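PDB 5Y6H: flagellar brake protein YcgR from Escherichia coli K-12, which acts as a flagellar brake, slowing the motor when cyclic di-GMP is bound, and is represented here by its N-terminal, FliG-binding domain. Local coordinates for residues Gly56-Ala59 / Glu60-Ile63. Sequence-based numbering, arbitrary orientation.
Sequences GSQA and EDNI
The carboxamide of Asn62 spans both backbone polar groups of Gly56. Its OD1 accepts a hydrogen bond from Gly56 N at 2.8 Å, the donor tilted slightly from the carbonyl plane, while ND2 gives a nearly straight bond (173°) to Gly56 O at 3.0 Å. That oxygen lies in the amide plane of Asn62, although ND2 stands well above the Gly56 carbonyl plane. With CG beside the backbone N (chi1 -59°), the amide reaches back from the helix to the loop, and a donor at one end and an acceptor at the other would resist its flipping. Asn62 is buried, and Leu39 of strand 37-47 lies against its side chain and that of Asp61, so this is the close-packed side of the turn. Replacing Asn62 by an alanine removes the carboxamide and would probably leave Gly56 N and Gly56 O without these two partners and the loop around Gly56 freer to shift.

Toward solvent the grip slackens. Asp61, partly exposed, runs alongside Gln58, with OD2 3.5 Å from Gln58 CB. The Gln58 amide, its plane turned 77° from the Asp61 carboxylate, reaches Ser57 OG through a weak bond from NE2. Farther out, the Glu60 chain, bent at chi2, brings OE2 to 3.5 Å from Ala59 N, a contact only, and a second water donates to Glu60 OE1 and weakly to Gln58 OE1.

Between these two sides the helical backbone pattern sets in: Gln58 O receives weak bonds from Asp61 N and Asn62 N, and Ile63 N donates a hydrogen bond to Ala59 O at 3.1 Å. Gln58 occupies the N-cap position of helix 59-67, entered from strand 50-54 at the PilZN domain surface; a water accepting from Gln58 N and donating to Asp61 OD2 stands where a capping box would bond directly.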
ATOM      1  N   GLY A  56       1.147   1.870 -11.810  1.00 22.27           N
ATOM      2  CA  GLY A  56       1.249   3.259 -12.198  1.00 22.05           C
ATOM      3  C   GLY A  56       1.127   3.422 -13.703  1.00 22.15           C
ATOM      4  O   GLY A  56       1.157   2.460 -14.469  1.00 22.64           O
ATOM      5  N   SER A  57       0.986   4.677 -14.136  1.00 23.29           N
ATOM      6  CA  SER A  57       0.793   4.944 -15.555  1.00 25.15           C
ATOM      7  C   SER A  57       2.073   4.818 -16.376  1.00 26.75           C
ATOM      8  O   SER A  57       1.989   4.586 -17.586  1.00 29.25           O
ATOM      9  CB  SER A  57       0.193   6.339 -15.752  1.00 35.61           C
ATOM     10  OG  SER A  57       1.029   7.342 -15.203  1.00 40.63           O
ATOM     11  N   GLN A  58       3.247   4.960 -15.761  1.00 25.45           N
ATOM     12  CA  GLN A  58       4.518   4.912 -16.479  1.00 24.12           C
ATOM     13  C   GLN A  58       5.160   3.545 -16.277  1.00 27.91           C
ATOM     14  O   GLN A  58       5.419   3.139 -15.139  1.00 24.86           O
ATOM     15  CB  GLN A  58       5.458   6.022 -16.007  1.00 31.53           C
ATOM     16  CG  GLN A  58       4.839   7.411 -16.032  1.00 39.70           C
ATOM     17  CD  GLN A  58       4.325   7.796 -17.405  1.00 48.11           C
ATOM     18  OE1 GLN A  58       4.963   7.513 -18.421  1.00 46.01           O
ATOM     19  NE2 GLN A  58       3.164   8.443 -17.445  1.00 55.04           N
ATOM     20  N   ALA A  59       5.435   2.851 -17.387  1.00 25.47           N
ATOM     21  CA  ALA A  59       5.900   1.468 -17.316  1.00 25.71           C
ATOM     22  C   ALA A  59       7.232   1.353 -16.584  1.00 25.47           C
ATOM     23  O   ALA A  59       7.466   0.378 -15.861  1.00 23.33           O
ATOM     24  CB  ALA A  59       6.017   0.882 -18.723  1.00 29.67           C
ATOM     25  N   GLU A  60       8.127   2.329 -16.766  1.00 19.20           N
ATOM     26  CA  GLU A  60       9.425   2.246 -16.103  1.00 19.16           C
ATOM     27  C   GLU A  60       9.291   2.333 -14.587  1.00 20.46           C
ATOM     28  O   GLU A  60      10.107   1.753 -13.861  1.00 21.59           O
ATOM     29  CB  GLU A  60      10.367   3.335 -16.626  1.00 22.44           C
ATOM     30  CG  GLU A  60       9.952   4.762 -16.297  1.00 24.88           C
ATOM     31  CD  GLU A  60       9.102   5.391 -17.381  1.00 30.68           C
ATOM     32  OE1 GLU A  60       9.137   6.632 -17.511  1.00 33.67           O
ATOM     33  OE2 GLU A  60       8.397   4.651 -18.102  1.00 27.96           O
ATOM     34  N   ASP A  61       8.274   3.044 -14.090  1.00 24.05           N
ATOM     35  CA  ASP A  61       8.033   3.082 -12.649  1.00 20.91           C
ATOM     36  C   ASP A  61       7.611   1.716 -12.127  1.00 20.87           C
ATOM     37  O   ASP A  61       8.046   1.292 -11.050  1.00 18.63           O
ATOM     38  CB  ASP A  61       6.963   4.121 -12.313  1.00 20.80           C
ATOM     39  CG  ASP A  61       7.422   5.537 -12.566  1.00 29.05           C
ATOM     40  OD1 ASP A  61       8.647   5.761 -12.671  1.00 28.20           O
ATOM     41  OD2 ASP A  61       6.551   6.429 -12.658  1.00 28.33           O
ATOM     42  N   ASN A  62       6.756   1.016 -12.872  1.00 22.36           N
ATOM     43  CA  ASN A  62       6.303  -0.297 -12.431  1.00 15.83           C
ATOM     44  C   ASN A  62       7.450  -1.300 -12.406  1.00 17.35           C
ATOM     45  O   ASN A  62       7.569  -2.095 -11.465  1.00 19.97           O
ATOM     46  CB  ASN A  62       5.165  -0.771 -13.332  1.00 20.30           C
ATOM     47  CG  ASN A  62       3.987   0.186 -13.314  1.00 19.52           C
ATOM     48  OD1 ASN A  62       3.650   0.743 -12.267  1.00 23.09           O
ATOM     49  ND2 ASN A  62       3.370   0.398 -14.470  1.00 19.58           N
ATOM     50  N   ILE A  63       8.318  -1.264 -13.421  1.00 15.90           N
ATOM     51  CA  ILE A  63       9.486  -2.144 -13.441  1.00 17.59           C
ATOM     52  C   ILE A  63      10.417  -1.834 -12.274  1.00 20.64           C
ATOM     53  O   ILE A  63      10.960  -2.746 -11.636  1.00 21.90           O
ATOM     54  CB  ILE A  63      10.216  -2.025 -14.792  1.00 19.52           C
ATOM     55  CG1 ILE A  63       9.298  -2.484 -15.926  1.00 23.55           C
ATOM     56  CG2 ILE A  63      11.497  -2.841 -14.779  1.00 24.22           C
ATOM     57  CD1 ILE A  63       9.812  -2.143 -17.303  1.00 27.97           C
TER
HETATM   58  O   HOH W   1       3.730   5.649 -13.022  1.00 23.99           O
HETATM   59  O   HOH W   2       8.036   7.996 -19.963  1.00 51.14           O